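Side-chain contacts in hypothetical methylmalonyl-CoA decarboxylase alpha subunit (Sulfolobus tokodaii, PDB 1X0U), which is of uncharacterised function but belongs to the carboxyl transferase family of the ClpP/crotonase clan and assembles from six copies: residues 279-284 and 430-435; 318-321 and 326-329; 418-423 and 484-489. One frame throughout, in Å; residues are numbered along the deposited sequence.

How the interactions relate
Interaction 2 is nested within the chain loop closed by interaction 1. Interaction 3 opens after interaction 2 has closed, and its segments alternate with those of interaction 1. All three lie in the carboxyl transferase domain. Interaction 2 builds the hairpin 315-322/325-332 of the mixed sheet running from strand 305-307 to strand 487-488, while interactions 1 and 3 lie around strands 426-429 and 487-488 toward its other end. Interactions 1 and 3 have centres about 17 Å apart and touch, P431 packing on I489; the centre of interaction 2 is about 23 Å from that of interaction 1 and about 20 Å from that of interaction 3. Interactions 1 and 3 meet a second subunit, linking this sheet end to the assembly.

Interaction 1: 279-284 and 430-435; sequences QIVPND and WPTAEI
V281, in the loop near helix 277-280, faces T432 with their CA atoms 7.7 Å apart, T432 lying inside a type I turn that runs from W430 to A433 and is closed by a bond from A433 N to W430 O of 2.9 Å. The two methyls of V281 divide the work. With CG1 anti to the backbone N (chi1 -177°), CG2 is left beside that nitrogen and is the branch that meets the indole: V281 CG2 comes to 3.6 Å from W430 CZ3, at the rim of the six-membered ring and near its plane rather than over a face. CG1 goes to the threonine, the side chains meeting tip to tip, with V281 CG1 4.0 Å from T432 OG1 and 4.1 Å from T432 CB. The same hydroxyl lies in the plane of the W430 ring, at its edge, and is hydrogen-bonded to V406 O of strand 401-406. W430 NE1 is bonded to T494 OG1, so both polar side-chain atoms have hydrogen-bond partners outside the two segments. Across the contact there is neither a hydrogen bond nor an ion pair. A buried, branched aliphatic side chain is fitted against an indole edge and a threonine whose polar needs are met by other partners, consistent with packing and exclusion of water, rather than directional bonds, joining these two segments at V281.

Interaction 2: 318-321 and 326-329; sequences GFAR and VVGI
Backbone hydrogen bonding pairs G318 with I329 and A320 with V327, the two hydrogen-bonded pairs of an antiparallel hairpin that illustrates the standard scheme. In each pair the bond donated by the second strand is the shorter: I329 N reaches G318 O at 2.8 Å, against 3.1 Å from G318 N to I329 O, and V327 N reaches A320 O at 2.9 Å, against 3.2 Å from A320 N to V327 O. Between them, at the non-hydrogen-bonded pair F319 with G328, weaker CA-H...O contacts supplement the bonds, G328 CA lying 3.3 Å from G318 O. The short segment axes make an angle of 145°, reflecting the twist of the hairpin.

Side-chain contacts are sparser. On the face shared by A320 and V327, the valine CG2 branch sits near the alanine carbonyl, V327 CG2 to A320 O being 3.6 Å. On the face of F319, R321 and V326, the arginine chain is extended from CG to NE, and the turn about its CD-NE bond (chi4 -68°) presents one face of the guanidinium to a valine methyl, with R321 NH1 3.2 Å from V326 CG2. That NH1 is hydrogen-bonded to P262 O and G324 O, two carbonyls that help fix the rotation of the flat group over the methyl.

F319 sends its ring toward helix 343-358, where it meets F352 with planes at about 50°, and also packs on L249 of helix 239-252. Strand 325-332 is flanked by strand 363-369, against which I329 packs on I364 and L366, while strand 305-307 borders the hairpin's other side.

Interaction 3: 418-423 and 484-489; sequences SIKSLG and LVDDVI
L484 opens the contact with K420, using its carbonyl oxygen rather than its side chain. A water molecule joins the two backbones there, accepting from K420 N at 3.0 Å and donating to L484 O at 2.9 Å. The lysine chain then passes the same oxygen, K420 CD standing 3.5 Å from L484 O, so one carbonyl takes a water bridge and lies against the aliphatic stem.

V485 points its side chain away from 418-423 and packs on V427; the next residue, D486, brings its carboxylate to the lysine. D486 holds its CG beside the backbone N, anti to the carbonyl carbon (chi1 -68°), and the two side chains cross rather than meet end on. K420, fully stretched beyond CG, puts its NZ 2.9 Å from D486 OD1 in a salt bridge, with the nitrogen above the carboxylate, 53° out of its plane. K420 CE, on the same side of that plane but displaced beyond the oxygens, comes to 3.2 Å from D486 OD2. NZ is also hydrogen-bonded to G483 O, its strongest polar partner, so the ammonium is shared between a carbonyl and the carboxylate. D486 OD2 accepts from V427 N; the mostly buried carboxylate is thus gripped by both charge and backbone, which would probably favour its ionised form.

D487 and V488 form the short strand 487-488, beside strand 426-429 in the sheet that starts at strand 305-307; A429 shares backbone hydrogen bonds with D487 and I489. Helix 477-481 covers V485 and V488, and helix 383-396 packs on S418 and L422. D486 also makes backbone hydrogen bonds with the second subunit, whose K19 is hydrogen-bonded to V488 O. The salt bridge therefore ties the 3-10 turn after helix 411-416 to the residues leading into strand 487-488.

Interaction 1: 279-284 and 430-435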
loop_
_atom_site.group_PDB
_atom_site.type_symbol
_atom_site.label_atom_id
_atom_site.label_comp_id
_atom_site.label_asym_id
_atom_site.label_seq_id
_atom_site.Cartn_x
_atom_site.Cartn_y
_atom_site.Cartn_z
ATOM N N GLN A 279 -22.206 19.910 42.681
ATOM C CA GLN A 279 -23.177 19.712 43.749
ATOM C C GLN A 279 -23.840 18.341 43.713
ATOM O O GLN A 279 -24.389 17.893 44.708
ATOM C CB GLN A 279 -24.256 20.801 43.683
ATOM C CG GLN A 279 -23.697 22.204 43.805
ATOM C CD GLN A 279 -22.828 22.365 45.042
ATOM O OE1 GLN A 279 -22.004 23.275 45.121
ATOM N NE2 GLN A 279 -23.016 21.483 46.017
ATOM N N ILE A 280 -23.778 17.676 42.566
ATOM C CA ILE A 280 -24.402 16.368 42.395
ATOM C C ILE A 280 -23.743 15.215 43.148
ATOM O O ILE A 280 -24.424 14.413 43.781
ATOM C CB ILE A 280 -24.450 15.993 40.901
ATOM C CG1 ILE A 280 -25.171 17.096 40.120
ATOM C CG2 ILE A 280 -25.166 14.659 40.717
ATOM C CD1 ILE A 280 -25.090 16.953 38.610
ATOM N N VAL A 281 -22.421 15.119 43.076
ATOM C CA VAL A 281 -21.720 14.022 43.731
ATOM C C VAL A 281 -21.783 14.073 45.254
ATOM O O VAL A 281 -21.282 15.001 45.878
ATOM C CB VAL A 281 -20.251 13.968 43.281
ATOM C CG1 VAL A 281 -19.547 12.777 43.928
ATOM C CG2 VAL A 281 -20.189 13.870 41.767
ATOM N N PRO A 282 -22.399 13.055 45.870
ATOM C CA PRO A 282 -22.548 12.953 47.324
ATOM C C PRO A 282 -21.217 13.023 48.063
ATOM O O PRO A 282 -20.148 12.925 47.454
ATOM C CB PRO A 282 -23.220 11.594 47.509
ATOM C CG PRO A 282 -23.976 11.408 46.227
ATOM C CD PRO A 282 -22.990 11.882 45.204
ATOM N N ASN A 283 -21.301 13.192 49.381
ATOM C CA ASN A 283 -20.122 13.250 50.236
ATOM C C ASN A 283 -19.565 11.839 50.357
ATOM O O ASN A 283 -18.359 11.622 50.281
ATOM C CB ASN A 283 -20.503 13.764 51.626
ATOM C CG ASN A 283 -19.338 13.726 52.599
ATOM O OD1 ASN A 283 -18.687 12.689 52.772
ATOM N ND2 ASN A 283 -19.070 14.858 53.248
ATOM N N ASP A 284 -20.462 10.881 50.551
ATOM C CA ASP A 284 -20.095 9.480 50.686
ATOM C C ASP A 284 -19.482 8.974 49.378
ATOM O O ASP A 284 -19.558 9.642 48.347
ATOM C CB ASP A 284 -21.346 8.673 51.030
ATOM C CG ASP A 284 -21.047 7.221 51.311
ATOM O OD1 ASP A 284 -20.250 6.938 52.234
ATOM O OD2 ASP A 284 -21.614 6.356 50.615
ATOM N N TRP A 430 -11.948 14.582 39.053
ATOM C CA TRP A 430 -12.593 15.575 39.889
ATOM C C TRP A 430 -11.998 15.430 41.285
ATOM O O TRP A 430 -11.430 14.387 41.618
ATOM C CB TRP A 430 -14.099 15.313 39.957
ATOM C CG TRP A 430 -14.864 15.708 38.739
ATOM C CD1 TRP A 430 -14.353 16.086 37.524
ATOM C CD2 TRP A 430 -16.291 15.734 38.602
ATOM N NE1 TRP A 430 -15.377 16.340 36.639
ATOM C CE2 TRP A 430 -16.574 16.132 37.272
ATOM C CE3 TRP A 430 -17.358 15.454 39.473
ATOM C CZ2 TRP A 430 -17.883 16.262 36.795
ATOM C CZ3 TRP A 430 -18.666 15.583 38.993
ATOM C CH2 TRP A 430 -18.914 15.982 37.664
ATOM N N PRO A 431 -12.129 16.473 42.124
ATOM C CA PRO A 431 -11.582 16.401 43.483
ATOM C C PRO A 431 -12.201 15.236 44.259
ATOM O O PRO A 431 -11.617 14.731 45.212
ATOM C CB PRO A 431 -11.962 17.757 44.084
ATOM C CG PRO A 431 -12.055 18.666 42.882
ATOM C CD PRO A 431 -12.748 17.788 41.871
ATOM N N THR A 432 -13.385 14.809 43.832
ATOM C CA THR A 432 -14.111 13.726 44.493
ATOM C C THR A 432 -13.721 12.318 44.034
ATOM O O THR A 432 -14.215 11.317 44.565
ATOM C CB THR A 432 -15.625 13.889 44.284
ATOM O OG1 THR A 432 -15.897 14.100 42.889
ATOM C CG2 THR A 432 -16.150 15.081 45.085
ATOM N N ALA A 433 -12.829 12.235 43.059
ATOM C CA ALA A 433 -12.412 10.942 42.539
ATOM C C ALA A 433 -11.513 10.179 43.498
ATOM O O ALA A 433 -10.626 10.756 44.124
ATOM C CB ALA A 433 -11.699 11.131 41.211
ATOM N N GLU A 434 -11.766 8.883 43.635
ATOM C CA GLU A 434 -10.931 8.028 44.465
ATOM C C GLU A 434 -10.526 6.833 43.618
ATOM O O GLU A 434 -11.366 6.032 43.197
ATOM C CB GLU A 434 -11.642 7.559 45.743
ATOM C CG GLU A 434 -13.140 7.686 45.782
ATOM C CD GLU A 434 -13.687 7.417 47.182
ATOM O OE1 GLU A 434 -13.484 6.295 47.703
ATOM O OE2 GLU A 434 -14.310 8.333 47.766
ATOM N N ILE A 435 -9.230 6.741 43.357
ATOM C CA ILE A 435 -8.671 5.671 42.544
ATOM C C ILE A 435 -8.011 4.682 43.497
ATOM O O ILE A 435 -7.134 5.049 44.274
ATOM C CB ILE A 435 -7.644 6.255 41.551
ATOM C CG1 ILE A 435 -8.329 7.325 40.700
ATOM C CG2 ILE A 435 -7.061 5.156 40.667
ATOM C CD1 ILE A 435 -7.387 8.200 39.910
#

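Interaction 2: 318-321 and 326-329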
loop_
_atom_site.group_PDB
_atom_site.type_symbol
_atom_site.label_atom_id
_atom_site.label_comp_id
_atom_site.label_asym_id
_atom_site.label_seq_id
_atom_site.Cartn_x
_atom_site.Cartn_y
_atom_site.Cartn_z
ATOM N N GLY A 318 -24.245 6.471 25.035
ATOM C CA GLY A 318 -25.067 7.173 24.083
ATOM C C GLY A 318 -24.291 8.220 23.323
ATOM O O GLY A 318 -23.078 8.395 23.528
ATOM N N PHE A 319 -25.009 8.917 22.448
ATOM C CA PHE A 319 -24.434 9.957 21.615
ATOM C C PHE A 319 -24.860 11.339 22.085
ATOM O O PHE A 319 -25.907 11.513 22.714
ATOM C CB PHE A 319 -24.877 9.780 20.155
ATOM C CG PHE A 319 -24.457 8.467 19.536
ATOM C CD1 PHE A 319 -25.410 7.525 19.157
ATOM C CD2 PHE A 319 -23.112 8.183 19.317
ATOM C CE1 PHE A 319 -25.027 6.314 18.569
ATOM C CE2 PHE A 319 -22.723 6.979 18.732
ATOM C CZ PHE A 319 -23.687 6.041 18.355
ATOM N N ALA A 320 -24.034 12.323 21.755
ATOM C CA ALA A 320 -24.300 13.702 22.115
ATOM C C ALA A 320 -23.321 14.544 21.338
ATOM O O ALA A 320 -22.461 14.023 20.635
ATOM C CB ALA A 320 -24.082 13.911 23.614
ATOM N N ARG A 321 -23.452 15.851 21.458
ATOM C CA ARG A 321 -22.520 16.728 20.794
ATOM C C ARG A 321 -21.867 17.593 21.843
ATOM O O ARG A 321 -22.496 17.958 22.835
ATOM C CB ARG A 321 -23.234 17.607 19.766
ATOM C CG ARG A 321 -23.528 16.885 18.470
ATOM C CD ARG A 321 -24.494 17.655 17.604
ATOM N NE ARG A 321 -24.947 16.833 16.487
ATOM C CZ ARG A 321 -24.168 16.447 15.486
ATOM N NH1 ARG A 321 -22.899 16.823 15.464
ATOM N NH2 ARG A 321 -24.652 15.669 14.519
ATOM N N VAL A 326 -19.787 15.356 17.469
ATOM C CA VAL A 326 -20.318 14.118 18.005
ATOM C C VAL A 326 -19.348 13.391 18.922
ATOM O O VAL A 326 -18.147 13.314 18.652
ATOM C CB VAL A 326 -20.710 13.154 16.856
ATOM C CG1 VAL A 326 -21.357 11.896 17.423
ATOM C CG2 VAL A 326 -21.655 13.863 15.875
ATOM N N VAL A 327 -19.879 12.864 20.015
ATOM C CA VAL A 327 -19.075 12.101 20.945
ATOM C C VAL A 327 -19.950 10.954 21.405
ATOM O O VAL A 327 -21.171 11.033 21.337
ATOM C CB VAL A 327 -18.638 12.928 22.200
ATOM C CG1 VAL A 327 -17.855 14.170 21.766
ATOM C CG2 VAL A 327 -19.852 13.318 23.022
ATOM N N GLY A 328 -19.305 9.879 21.836
ATOM C CA GLY A 328 -20.001 8.730 22.360
ATOM C C GLY A 328 -19.631 8.800 23.824
ATOM O O GLY A 328 -18.511 9.172 24.165
ATOM N N ILE A 329 -20.555 8.460 24.702
ATOM C CA ILE A 329 -20.261 8.530 26.114
ATOM C C ILE A 329 -20.509 7.213 26.801
ATOM O O ILE A 329 -21.486 6.529 26.512
ATOM C CB ILE A 329 -21.092 9.647 26.776
ATOM C CG1 ILE A 329 -20.535 10.999 26.331
ATOM C CG2 ILE A 329 -21.058 9.518 28.301
ATOM C CD1 ILE A 329 -21.327 12.171 26.784
#

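Interaction 3: 418-423 and 484-489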
loop_
_atom_site.group_PDB
_atom_site.type_symbol
_atom_site.label_atom_id
_atom_site.label_comp_id
_atom_site.label_asym_id
_atom_site.label_seq_id
_atom_site.Cartn_x
_atom_site.Cartn_y
_atom_site.Cartn_z
ATOM N N SER A 418 -11.075 2.693 30.774
ATOM C CA SER A 418 -10.032 3.309 29.938
ATOM C C SER A 418 -8.988 4.125 30.694
ATOM O O SER A 418 -9.251 5.250 31.126
ATOM C CB SER A 418 -10.629 4.191 28.833
ATOM O OG SER A 418 -9.585 4.794 28.066
ATOM N N ILE A 419 -7.799 3.549 30.834
ATOM C CA ILE A 419 -6.694 4.209 31.515
ATOM C C ILE A 419 -5.553 4.390 30.519
ATOM O O ILE A 419 -5.519 3.719 29.489
ATOM C CB ILE A 419 -6.197 3.387 32.715
ATOM C CG1 ILE A 419 -5.710 2.015 32.253
ATOM C CG2 ILE A 419 -7.310 3.257 33.736
ATOM C CD1 ILE A 419 -5.097 1.170 33.376
ATOM N N LYS A 420 -4.628 5.293 30.815
ATOM C CA LYS A 420 -3.519 5.549 29.903
ATOM C C LYS A 420 -2.844 4.300 29.341
ATOM O O LYS A 420 -2.663 4.187 28.133
ATOM C CB LYS A 420 -2.470 6.439 30.569
ATOM C CG LYS A 420 -2.862 7.910 30.657
ATOM C CD LYS A 420 -1.765 8.705 31.363
ATOM C CE LYS A 420 -1.933 10.191 31.144
ATOM N NZ LYS A 420 -0.819 10.951 31.781
ATOM N N SER A 421 -2.485 3.359 30.200
ATOM C CA SER A 421 -1.819 2.158 29.722
ATOM C C SER A 421 -2.689 1.317 28.785
ATOM O O SER A 421 -2.175 0.477 28.045
ATOM C CB SER A 421 -1.360 1.311 30.905
ATOM O OG SER A 421 -2.460 0.930 31.709
ATOM N N LEU A 422 -3.997 1.559 28.812
ATOM C CA LEU A 422 -4.950 0.828 27.973
ATOM C C LEU A 422 -5.240 1.592 26.672
ATOM O O LEU A 422 -5.856 1.047 25.750
ATOM C CB LEU A 422 -6.250 0.600 28.760
ATOM C CG LEU A 422 -7.261 -0.542 28.516
ATOM C CD1 LEU A 422 -8.139 -0.216 27.344
ATOM C CD2 LEU A 422 -6.538 -1.875 28.330
ATOM N N GLY A 423 -4.796 2.846 26.604
ATOM C CA GLY A 423 -5.020 3.650 25.414
ATOM C C GLY A 423 -5.690 5.013 25.591
ATOM O O GLY A 423 -5.878 5.733 24.614
ATOM N N LEU A 484 -0.404 9.165 36.330
ATOM C CA LEU A 484 -1.501 8.372 35.788
ATOM C C LEU A 484 -2.683 9.196 35.307
ATOM O O LEU A 484 -3.419 8.767 34.413
ATOM C CB LEU A 484 -1.956 7.336 36.818
ATOM C CG LEU A 484 -0.819 6.418 37.277
ATOM C CD1 LEU A 484 -1.374 5.253 38.085
ATOM C CD2 LEU A 484 -0.072 5.896 36.046
ATOM N N VAL A 485 -2.885 10.366 35.905
ATOM C CA VAL A 485 -3.966 11.250 35.491
ATOM C C VAL A 485 -3.284 12.563 35.161
ATOM O O VAL A 485 -2.423 13.032 35.897
ATOM C CB VAL A 485 -5.067 11.461 36.598
ATOM C CG1 VAL A 485 -5.041 10.327 37.593
ATOM C CG2 VAL A 485 -4.914 12.805 37.272
ATOM N N ASP A 486 -3.663 13.148 34.040
ATOM C CA ASP A 486 -3.041 14.375 33.607
ATOM C C ASP A 486 -3.298 15.591 34.466
ATOM O O ASP A 486 -2.406 16.419 34.637
ATOM C CB ASP A 486 -3.437 14.655 32.165
ATOM C CG ASP A 486 -2.849 13.647 31.224
ATOM O OD1 ASP A 486 -1.606 13.661 31.076
ATOM O OD2 ASP A 486 -3.616 12.839 30.657
ATOM N N ASP A 487 -4.503 15.711 35.010
ATOM C CA ASP A 487 -4.798 16.864 35.834
ATOM C C ASP A 487 -6.040 16.674 36.674
ATOM O O ASP A 487 -6.898 15.847 36.365
ATOM C CB ASP A 487 -4.956 18.106 34.945
ATOM C CG ASP A 487 -5.000 19.392 35.742
ATOM O OD1 ASP A 487 -4.343 19.452 36.801
ATOM O OD2 ASP A 487 -5.681 20.345 35.307
ATOM N N VAL A 488 -6.116 17.439 37.754
ATOM C CA VAL A 488 -7.268 17.411 38.635
ATOM C C VAL A 488 -7.970 18.736 38.371
ATOM O O VAL A 488 -7.337 19.788 38.338
ATOM C CB VAL A 488 -6.839 17.308 40.114
ATOM C CG1 VAL A 488 -8.067 17.276 41.015
ATOM C CG2 VAL A 488 -5.993 16.041 40.317
ATOM N N ILE A 489 -9.278 18.692 38.154
ATOM C CA ILE A 489 -9.993 19.922 37.857
ATOM C C ILE A 489 -11.282 20.074 38.635
ATOM O O ILE A 489 -11.806 19.117 39.207
ATOM C CB ILE A 489 -10.329 20.020 36.350
ATOM C CG1 ILE A 489 -11.078 21.336 36.054
ATOM C CG2 ILE A 489 -11.207 18.822 35.940
ATOM C CD1 ILE A 489 -10.390 22.657 36.577
HETATM O O HOH W 1 -3.927 6.055 33.662
#